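Local coordinates for putative uncharacterized protein (Thermotoga maritima, PDB 3CNL) that binds GTP and probably hydrolyses it, with a likely role in a late step of 50S ribosomal subunit assembly, at residues E69-K72 against K73-K76; A166-L170 against V171-P175; F231-E234 against V235-K239. One frame throughout, in Å; residues are numbered along the deposited sequence.

Interaction 1. Residues E69-K72 against K73-K76; sequences EFFK and KQGK
Gln74, just past the end of helix 61-73, reaches back over the last turn and lays its side chain against two phenylalanines. Its CG stands over one face of the Phe70 ring, offset toward the rim, and the amide continues past that ring with its plane 33° from it, Gln74 NE2 lying 3.7 Å from Phe70 CE2. The same NE2 comes to the edge of the Phe71 ring, 3.8 Å from CD1. Phe70 is placed for this by a CG anti to the backbone N (chi1 179°), and its CD2 in turn stands over the margin of one face of Phe71. A glutamine suits this border, since its CG can lie over part of an aromatic face while the amide remains compatible with water.

Nearby, Lys73 passes its aliphatic chain over the carbonyl of Glu69, CG 3.3 Å from Glu69 O. One water bridges its charge to the carboxylate, donating to Glu69 OE1 at 2.7 Å and accepting from Lys73 NZ at 3.0 Å.

The backbone ends in a Schellman motif, in which Lys76 N bonds to Phe71 O (2.9 Å) and Gly75 N to Lys72 O. Gly75 makes the turn with a positive phi of 77°, a conformation easiest without a side chain.

The helix thus packs inward through Phe71, against Ile51 of strand 48-54 and Val78 of strand 78-80, while Phe70 meets Phe35 and Pro248.

Interaction 2. Residues A166-L170 against V171-P175; sequences AKLLL and VGSLP
A Schellman motif with Gly172 as its C-prime residue closes helix 162-170. The pair of bonds that defines it runs from Ser173 N to Leu168 O, a weak bond because it is bent, and from Gly172 N to Leu169 O at 3.1 Å. Leu168 O takes a further amide, Leu174 N at 3.1 Å, with a fairly straight N-H (157°) but standing above the carbonyl plane. Gly172 turns the chain with a positive phi of 73°, a conformation that glycine adopts most easily.

The hydrophobic part of the cap pairs Leu168 with Leu174, CB to CB at 3.9 Å, across the reversal. Leu168 also sends CD2 to within 3.8 Å of Ser173 OG, a hydroxyl whose own bond goes to Pro108 O. Leu169 CD1 rests 3.5 Å from Leu174 O.

Val171 folds back over the last turn. With CG1 anti to the carbonyl carbon (chi1 -64°), CG2 falls between backbone N and carbonyl carbon, which brings it 3.4 Å from Lys167 O and also near Leu168 O. With an alanine here, CG2 no longer lies against the Lys167 and Leu168 carbonyls, and a gap would probably open beside the last turn.

The cap borders the nucleotide site, Val171 O accepting a bond from the GTP-binding Asn109. Behind it, Leu169 and Leu170 pack on helices 182-196 and 224-236.

Interaction 3. Residues F231-E234 against V235-K239; sequences FFTE and VAQGK
Aromatic and apolar contacts come first, led by Phe231 and Val235, one turn apart on helix 224-236. Val235 CG2, a methyl that the branched valine can present to a ring, sits over the face of Phe231 in a CH-pi contact, 23° off the ring normal and closest to CZ at 3.5 Å. Phe231 swings under this methyl because its CG is anti to the backbone N (chi1 173°). Phe231 CD2 lies over the centre of the Phe232 ring, so these neighbours also pack together. Edge-to-face contacts with Phe192, Phe205 and Phe206 continue the cluster around Phe231, and Phe232 reaches Leu169 and Leu170 of helix 162-170.

A second set of contacts pairs apolar atoms with polar ones near the surface. Thr233 and Gln237 run side by side, Thr233 CG2 lying 3.7 Å from Gln237 NE2, while Gln237 CG lies 3.1 Å from Thr233 O. The threonine hydroxyl bonds one turn back to Met229 O.

Backbone hydrogen bonds form the third group. Val235 N meets Phe231 O at 2.8 Å in the carbonyl plane, and Ala236 N bonds to Phe232 O at 3.0 Å. The helix then ends in a Schellman motif: Lys239 N returns to Glu234 O (2.9 Å) and Gly238 N to Val235 O, with Gly238 at a positive phi where a CB would press on the preceding carbonyl oxygen.

Charge enters at Glu234, whose OE1 forms a salt bridge with Arg213; Lys239 NZ stays clear of the carboxylate. Arg32 bonds to the carbonyls of both Val235 and Ala236, where a positive group probably complements the partial negative charge of a helix C-terminus. Apolar packing thus holds one face, and with its last carbonyls met by amides and Arg32 the end probably needs little water.

In the fold
All three contacts end a helix with a Schellman turn at glycine, yet their settings differ. Interaction 1 is a surface contact at the far edge of the sheet, rich in lysines and with a water between its charges, and it touches neither of the others. Interaction 2 is buried and almost wholly aliphatic, beside the nucleotide. Interaction 3 is partly buried: aromatic on its inner face, polar and charged outside. Interactions 2 and 3 meet directly, Ala236 CB packing 3.5 Å from Gly172 N, so helices 162-170 and 224-236 bring their C-terminal ends together near the GTP-binding Asn109. Interaction 1 instead lies where helix 61-73 packs on strands 48-54 and 78-80.

Interaction 1. Residues E69-K72 against K73-K76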
ATOM      1  N   GLU A  69       4.806 -10.025 -13.772  1.00 30.66           N
ATOM      2  CA  GLU A  69       4.457 -10.876 -14.923  1.00 31.94           C
ATOM      3  C   GLU A  69       2.978 -10.932 -15.158  1.00 32.33           C
ATOM      4  O   GLU A  69       2.518 -10.837 -16.299  1.00 32.86           O
ATOM      5  CB  GLU A  69       4.949 -12.293 -14.689  1.00 32.73           C
ATOM      6  CG  GLU A  69       6.415 -12.326 -14.443  1.00 35.64           C
ATOM      7  CD  GLU A  69       7.035 -13.629 -14.802  1.00 37.85           C
ATOM      8  OE1 GLU A  69       6.340 -14.479 -15.405  1.00 42.32           O
ATOM      9  OE2 GLU A  69       8.228 -13.787 -14.472  1.00 42.43           O
ATOM     10  N   PHE A  70       2.236 -11.093 -14.061  1.00 32.14           N
ATOM     11  CA  PHE A  70       0.790 -11.053 -14.082  1.00 32.21           C
ATOM     12  C   PHE A  70       0.258  -9.767 -14.726  1.00 32.29           C
ATOM     13  O   PHE A  70      -0.637  -9.833 -15.566  1.00 32.08           O
ATOM     14  CB  PHE A  70       0.231 -11.217 -12.655  1.00 32.10           C
ATOM     15  CG  PHE A  70      -1.275 -11.157 -12.585  1.00 32.56           C
ATOM     16  CD1 PHE A  70      -2.031 -12.287 -12.859  1.00 33.22           C
ATOM     17  CD2 PHE A  70      -1.927  -9.976 -12.247  1.00 31.61           C
ATOM     18  CE1 PHE A  70      -3.421 -12.249 -12.800  1.00 31.99           C
ATOM     19  CE2 PHE A  70      -3.314  -9.925 -12.178  1.00 32.00           C
ATOM     20  CZ  PHE A  70      -4.062 -11.069 -12.465  1.00 32.12           C
ATOM     21  N   PHE A  71       0.770  -8.602 -14.309  1.00 32.03           N
ATOM     22  CA  PHE A  71       0.263  -7.338 -14.853  1.00 32.09           C
ATOM     23  C   PHE A  71       0.710  -7.121 -16.298  1.00 32.95           C
ATOM     24  O   PHE A  71      -0.090  -6.675 -17.129  1.00 33.26           O
ATOM     25  CB  PHE A  71       0.608  -6.143 -13.950  1.00 31.40           C
ATOM     26  CG  PHE A  71      -0.124  -6.163 -12.632  1.00 29.59           C
ATOM     27  CD1 PHE A  71      -1.506  -6.158 -12.596  1.00 28.60           C
ATOM     28  CD2 PHE A  71       0.571  -6.228 -11.436  1.00 28.27           C
ATOM     29  CE1 PHE A  71      -2.184  -6.194 -11.382  1.00 29.28           C
ATOM     30  CE2 PHE A  71      -0.103  -6.259 -10.219  1.00 27.92           C
ATOM     31  CZ  PHE A  71      -1.475  -6.249 -10.196  1.00 29.20           C
ATOM     32  N   LYS A  72       1.965  -7.458 -16.600  1.00 33.65           N
ATOM     33  CA  LYS A  72       2.459  -7.420 -17.996  1.00 34.80           C
ATOM     34  C   LYS A  72       1.579  -8.283 -18.918  1.00 35.12           C
ATOM     35  O   LYS A  72       1.210  -7.865 -20.011  1.00 34.88           O
ATOM     36  CB  LYS A  72       3.943  -7.824 -18.089  1.00 34.79           C
ATOM     37  CG  LYS A  72       4.877  -6.989 -17.212  1.00 36.64           C
ATOM     38  CD  LYS A  72       6.280  -6.773 -17.775  1.00 38.41           C
ATOM     39  CE  LYS A  72       6.891  -8.034 -18.377  1.00 41.15           C
ATOM     40  NZ  LYS A  72       8.003  -7.712 -19.337  1.00 43.09           N
ATOM     41  N   LYS A  73       1.195  -9.463 -18.446  1.00 36.14           N
ATOM     42  CA  LYS A  73       0.314 -10.339 -19.210  1.00 36.84           C
ATOM     43  C   LYS A  73      -1.092  -9.789 -19.392  1.00 37.58           C
ATOM     44  O   LYS A  73      -1.738 -10.096 -20.387  1.00 37.75           O
ATOM     45  CB  LYS A  73       0.283 -11.749 -18.618  1.00 37.50           C
ATOM     46  CG  LYS A  73       1.553 -12.549 -18.913  1.00 37.53           C
ATOM     47  CD  LYS A  73       1.380 -14.040 -18.585  1.00 40.52           C
ATOM     48  CE  LYS A  73       1.605 -14.310 -17.107  1.00 39.99           C
ATOM     49  NZ  LYS A  73       1.468 -15.757 -16.741  1.00 44.64           N
ATOM     50  N   GLN A  74      -1.561  -8.963 -18.457  1.00 38.04           N
ATOM     51  CA  GLN A  74      -2.838  -8.255 -18.635  1.00 38.18           C
ATOM     52  C   GLN A  74      -2.721  -7.046 -19.576  1.00 37.73           C
ATOM     53  O   GLN A  74      -3.712  -6.345 -19.823  1.00 38.30           O
ATOM     54  CB  GLN A  74      -3.409  -7.791 -17.284  1.00 38.92           C
ATOM     55  CG  GLN A  74      -3.735  -8.898 -16.297  1.00 41.70           C
ATOM     56  CD  GLN A  74      -4.803  -8.483 -15.321  1.00 44.17           C
ATOM     57  OE1 GLN A  74      -5.854  -9.128 -15.230  1.00 47.85           O
ATOM     58  NE2 GLN A  74      -4.558  -7.390 -14.584  1.00 46.34           N
ATOM     59  N   GLY A  75      -1.520  -6.800 -20.087  1.00 36.78           N
ATOM     60  CA  GLY A  75      -1.251  -5.657 -20.957  1.00 36.18           C
ATOM     61  C   GLY A  75      -1.143  -4.365 -20.162  1.00 35.82           C
ATOM     62  O   GLY A  75      -1.463  -3.280 -20.664  1.00 35.77           O
ATOM     63  N   LYS A  76      -0.689  -4.469 -18.915  1.00 34.74           N
ATOM     64  CA  LYS A  76      -0.690  -3.295 -18.049  1.00 34.34           C
ATOM     65  C   LYS A  76       0.674  -2.651 -17.895  1.00 33.32           C
ATOM     66  O   LYS A  76       1.696  -3.324 -17.967  1.00 33.55           O
ATOM     67  CB  LYS A  76      -1.389  -3.588 -16.720  1.00 34.48           C
ATOM     68  CG  LYS A  76      -2.885  -3.495 -16.932  1.00 36.20           C
ATOM     69  CD  LYS A  76      -3.735  -4.040 -15.821  1.00 39.05           C
ATOM     70  CE  LYS A  76      -5.189  -3.771 -16.169  1.00 38.33           C
ATOM     71  NZ  LYS A  76      -6.061  -4.078 -15.016  1.00 45.57           N
TER
HETATM   72  O   HOH W   1       4.469 -15.780 -16.816  1.00 50.51           O

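Interaction 2. Residues A166-L170 against V171-P175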
ATOM      1  N   ALA A 166      -8.382  -7.824   6.176  1.00 19.98           N
ATOM      2  CA  ALA A 166      -7.207  -8.431   6.779  1.00 20.03           C
ATOM      3  C   ALA A 166      -5.934  -7.983   6.040  1.00 20.28           C
ATOM      4  O   ALA A 166      -4.966  -7.592   6.667  1.00 21.31           O
ATOM      5  CB  ALA A 166      -7.336  -9.936   6.746  1.00 19.51           C
ATOM      6  N   LYS A 167      -5.977  -7.996   4.711  1.00 20.12           N
ATOM      7  CA  LYS A 167      -4.832  -7.605   3.865  1.00 20.98           C
ATOM      8  C   LYS A 167      -4.499  -6.110   3.958  1.00 20.79           C
ATOM      9  O   LYS A 167      -3.317  -5.712   4.048  1.00 20.41           O
ATOM     10  CB  LYS A 167      -5.082  -8.056   2.422  1.00 21.24           C
ATOM     11  CG  LYS A 167      -4.802  -9.540   2.215  1.00 23.04           C
ATOM     12  CD  LYS A 167      -5.523 -10.091   1.010  1.00 25.48           C
ATOM     13  CE  LYS A 167      -5.059 -11.527   0.759  1.00 26.87           C
ATOM     14  NZ  LYS A 167      -5.886 -12.184  -0.300  1.00 27.92           N
ATOM     15  N   LEU A 168      -5.535  -5.281   3.952  1.00 20.48           N
ATOM     16  CA  LEU A 168      -5.358  -3.848   4.208  1.00 20.67           C
ATOM     17  C   LEU A 168      -4.830  -3.551   5.610  1.00 20.58           C
ATOM     18  O   LEU A 168      -4.090  -2.584   5.802  1.00 21.59           O
ATOM     19  CB  LEU A 168      -6.643  -3.069   3.943  1.00 20.17           C
ATOM     20  CG  LEU A 168      -7.161  -3.014   2.503  1.00 19.91           C
ATOM     21  CD1 LEU A 168      -8.532  -2.362   2.477  1.00 22.83           C
ATOM     22  CD2 LEU A 168      -6.163  -2.209   1.637  1.00 19.33           C
ATOM     23  N   LEU A 169      -5.223  -4.348   6.596  1.00 20.27           N
ATOM     24  CA  LEU A 169      -4.601  -4.253   7.918  1.00 20.41           C
ATOM     25  C   LEU A 169      -3.104  -4.551   7.887  1.00 19.49           C
ATOM     26  O   LEU A 169      -2.288  -3.855   8.515  1.00 20.03           O
ATOM     27  CB  LEU A 169      -5.303  -5.216   8.905  1.00 20.95           C
ATOM     28  CG  LEU A 169      -4.746  -5.343  10.319  1.00 21.72           C
ATOM     29  CD1 LEU A 169      -4.897  -4.025  11.041  1.00 23.91           C
ATOM     30  CD2 LEU A 169      -5.524  -6.444  11.069  1.00 21.84           C
ATOM     31  N   LEU A 170      -2.747  -5.620   7.190  1.00 18.73           N
ATOM     32  CA  LEU A 170      -1.347  -6.076   7.125  1.00 18.29           C
ATOM     33  C   LEU A 170      -0.404  -5.052   6.445  1.00 18.72           C
ATOM     34  O   LEU A 170       0.777  -4.991   6.758  1.00 18.53           O
ATOM     35  CB  LEU A 170      -1.286  -7.440   6.388  1.00 18.02           C
ATOM     36  CG  LEU A 170      -1.741  -8.689   7.145  1.00 17.70           C
ATOM     37  CD1 LEU A 170      -2.021  -9.901   6.244  1.00 19.16           C
ATOM     38  CD2 LEU A 170      -0.745  -9.078   8.212  1.00 17.71           C
ATOM     39  N   VAL A 171      -0.917  -4.274   5.494  1.00 19.09           N
ATOM     40  CA  VAL A 171      -0.105  -3.224   4.854  1.00 20.59           C
ATOM     41  C   VAL A 171      -0.260  -1.839   5.543  1.00 21.19           C
ATOM     42  O   VAL A 171       0.285  -0.842   5.081  1.00 22.12           O
ATOM     43  CB  VAL A 171      -0.369  -3.137   3.319  1.00 20.30           C
ATOM     44  CG1 VAL A 171       0.056  -4.440   2.631  1.00 20.23           C
ATOM     45  CG2 VAL A 171      -1.830  -2.827   3.034  1.00 20.05           C
ATOM     46  N   GLY A 172      -0.968  -1.800   6.668  1.00 22.24           N
ATOM     47  CA  GLY A 172      -1.155  -0.553   7.451  1.00 22.40           C
ATOM     48  C   GLY A 172      -2.096   0.470   6.848  1.00 23.39           C
ATOM     49  O   GLY A 172      -2.137   1.631   7.273  1.00 23.16           O
ATOM     50  N   SER A 173      -2.854   0.041   5.849  1.00 24.05           N
ATOM     51  CA  SER A 173      -3.811   0.900   5.182  1.00 25.60           C
ATOM     52  C   SER A 173      -5.109   1.058   5.996  1.00 26.86           C
ATOM     53  O   SER A 173      -5.766   2.117   5.977  1.00 27.09           O
ATOM     54  CB  SER A 173      -4.094   0.332   3.798  1.00 25.95           C
ATOM     55  OG  SER A 173      -5.024   1.135   3.116  1.00 29.11           O
ATOM     56  N   LEU A 174      -5.478   0.004   6.710  1.00 27.30           N
ATOM     57  CA  LEU A 174      -6.664   0.048   7.545  1.00 28.50           C
ATOM     58  C   LEU A 174      -6.259  -0.079   9.014  1.00 30.06           C
ATOM     59  O   LEU A 174      -5.666  -1.074   9.400  1.00 30.00           O
ATOM     60  CB  LEU A 174      -7.659  -1.045   7.101  1.00 27.82           C
ATOM     61  CG  LEU A 174      -9.061  -1.174   7.702  1.00 28.70           C
ATOM     62  CD1 LEU A 174      -9.970   0.024   7.336  1.00 26.85           C
ATOM     63  CD2 LEU A 174      -9.682  -2.488   7.235  1.00 27.49           C
ATOM     64  N   PRO A 175      -6.582   0.940   9.843  1.00 32.16           N
ATOM     65  CA  PRO A 175      -6.272   0.915  11.292  1.00 33.76           C
ATOM     66  C   PRO A 175      -7.004  -0.152  12.107  1.00 34.84           C
ATOM     67  O   PRO A 175      -8.150  -0.449  11.830  1.00 35.07           O
ATOM     68  CB  PRO A 175      -6.694   2.327  11.769  1.00 33.87           C
ATOM     69  CG  PRO A 175      -6.760   3.162  10.503  1.00 33.78           C
ATOM     70  CD  PRO A 175      -7.232   2.203   9.449  1.00 32.57           C
TER

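Interaction 3. Residues F231-E234 against V235-K239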
ATOM      1  N   PHE A 231       1.697  -5.285  16.760  1.00 25.53           N
ATOM      2  CA  PHE A 231       2.148  -6.349  15.852  1.00 24.78           C
ATOM      3  C   PHE A 231       1.913  -5.942  14.399  1.00 24.48           C
ATOM      4  O   PHE A 231       2.837  -5.989  13.571  1.00 24.01           O
ATOM      5  CB  PHE A 231       1.475  -7.703  16.165  1.00 24.34           C
ATOM      6  CG  PHE A 231       1.789  -8.769  15.153  1.00 23.69           C
ATOM      7  CD1 PHE A 231       3.053  -9.328  15.086  1.00 24.00           C
ATOM      8  CD2 PHE A 231       0.837  -9.165  14.229  1.00 24.83           C
ATOM      9  CE1 PHE A 231       3.353 -10.280  14.118  1.00 26.66           C
ATOM     10  CE2 PHE A 231       1.133 -10.150  13.263  1.00 24.41           C
ATOM     11  CZ  PHE A 231       2.374 -10.690  13.214  1.00 23.81           C
ATOM     12  N   PHE A 232       0.690  -5.526  14.100  1.00 24.60           N
ATOM     13  CA  PHE A 232       0.318  -5.208  12.720  1.00 25.48           C
ATOM     14  C   PHE A 232       0.960  -3.936  12.210  1.00 25.65           C
ATOM     15  O   PHE A 232       1.218  -3.801  11.014  1.00 25.84           O
ATOM     16  CB  PHE A 232      -1.213  -5.227  12.513  1.00 25.59           C
ATOM     17  CG  PHE A 232      -1.793  -6.602  12.608  1.00 26.66           C
ATOM     18  CD1 PHE A 232      -1.456  -7.574  11.679  1.00 27.42           C
ATOM     19  CD2 PHE A 232      -2.654  -6.954  13.658  1.00 28.77           C
ATOM     20  CE1 PHE A 232      -1.960  -8.884  11.792  1.00 28.70           C
ATOM     21  CE2 PHE A 232      -3.159  -8.248  13.767  1.00 26.83           C
ATOM     22  CZ  PHE A 232      -2.819  -9.208  12.837  1.00 26.58           C
ATOM     23  N   THR A 233       1.283  -3.036  13.127  1.00 26.36           N
ATOM     24  CA  THR A 233       2.060  -1.840  12.798  1.00 27.31           C
ATOM     25  C   THR A 233       3.448  -2.282  12.399  1.00 26.83           C
ATOM     26  O   THR A 233       3.964  -1.851  11.375  1.00 27.56           O
ATOM     27  CB  THR A 233       2.121  -0.878  13.992  1.00 27.56           C
ATOM     28  OG1 THR A 233       0.799  -0.384  14.221  1.00 28.95           O
ATOM     29  CG2 THR A 233       3.063   0.302  13.712  1.00 28.13           C
ATOM     30  N   GLU A 234       4.043  -3.173  13.187  1.00 26.16           N
ATOM     31  CA  GLU A 234       5.318  -3.759  12.827  1.00 25.58           C
ATOM     32  C   GLU A 234       5.316  -4.555  11.508  1.00 24.58           C
ATOM     33  O   GLU A 234       6.243  -4.427  10.703  1.00 24.50           O
ATOM     34  CB  GLU A 234       5.841  -4.624  13.978  1.00 27.06           C
ATOM     35  CG  GLU A 234       6.388  -3.779  15.128  1.00 28.20           C
ATOM     36  CD  GLU A 234       7.086  -4.594  16.181  1.00 32.21           C
ATOM     37  OE1 GLU A 234       7.716  -3.979  17.065  1.00 35.28           O
ATOM     38  OE2 GLU A 234       7.004  -5.838  16.139  1.00 33.27           O
ATOM     39  N   VAL A 235       4.299  -5.375  11.284  1.00 23.73           N
ATOM     40  CA  VAL A 235       4.169  -6.099   9.997  1.00 23.17           C
ATOM     41  C   VAL A 235       4.129  -5.126   8.799  1.00 23.21           C
ATOM     42  O   VAL A 235       4.816  -5.334   7.783  1.00 22.70           O
ATOM     43  CB  VAL A 235       2.924  -7.026   9.964  1.00 22.76           C
ATOM     44  CG1 VAL A 235       2.704  -7.565   8.568  1.00 22.45           C
ATOM     45  CG2 VAL A 235       3.103  -8.195  10.941  1.00 22.51           C
ATOM     46  N   ALA A 236       3.321  -4.082   8.934  1.00 23.49           N
ATOM     47  CA  ALA A 236       3.095  -3.082   7.885  1.00 24.44           C
ATOM     48  C   ALA A 236       4.394  -2.356   7.506  1.00 25.58           C
ATOM     49  O   ALA A 236       4.592  -1.975   6.346  1.00 25.45           O
ATOM     50  CB  ALA A 236       2.080  -2.092   8.362  1.00 24.34           C
ATOM     51  N   GLN A 237       5.265  -2.190   8.506  1.00 26.72           N
ATOM     52  CA  GLN A 237       6.573  -1.556   8.384  1.00 28.41           C
ATOM     53  C   GLN A 237       7.668  -2.502   7.882  1.00 28.36           C
ATOM     54  O   GLN A 237       8.785  -2.074   7.631  1.00 29.15           O
ATOM     55  CB  GLN A 237       6.966  -0.946   9.739  1.00 27.99           C
ATOM     56  CG  GLN A 237       6.034   0.195  10.178  1.00 29.36           C
ATOM     57  CD  GLN A 237       6.266   0.679  11.596  1.00 29.44           C
ATOM     58  OE1 GLN A 237       6.811  -0.038  12.427  1.00 33.18           O
ATOM     59  NE2 GLN A 237       5.831   1.908  11.887  1.00 32.17           N
ATOM     60  N   GLY A 238       7.349  -3.778   7.697  1.00 28.78           N
ATOM     61  CA  GLY A 238       8.343  -4.741   7.253  1.00 29.60           C
ATOM     62  C   GLY A 238       9.283  -5.203   8.362  1.00 30.87           C
ATOM     63  O   GLY A 238      10.335  -5.794   8.076  1.00 30.41           O
ATOM     64  N   LYS A 239       8.902  -4.954   9.623  1.00 31.48           N
ATOM     65  CA  LYS A 239       9.747  -5.298  10.785  1.00 33.13           C
ATOM     66  C   LYS A 239       9.551  -6.737  11.250  1.00 34.22           C
ATOM     67  O   LYS A 239      10.203  -7.185  12.199  1.00 34.47           O
ATOM     68  CB  LYS A 239       9.491  -4.336  11.954  1.00 33.04           C
ATOM     69  CG  LYS A 239      10.111  -2.944  11.770  1.00 34.95           C
ATOM     70  CD  LYS A 239       9.403  -1.906  12.621  1.00 37.77           C
ATOM     71  CE  LYS A 239       9.852  -0.483  12.260  1.00 38.94           C
ATOM     72  NZ  LYS A 239      11.168  -0.156  12.903  1.00 43.10           N
TER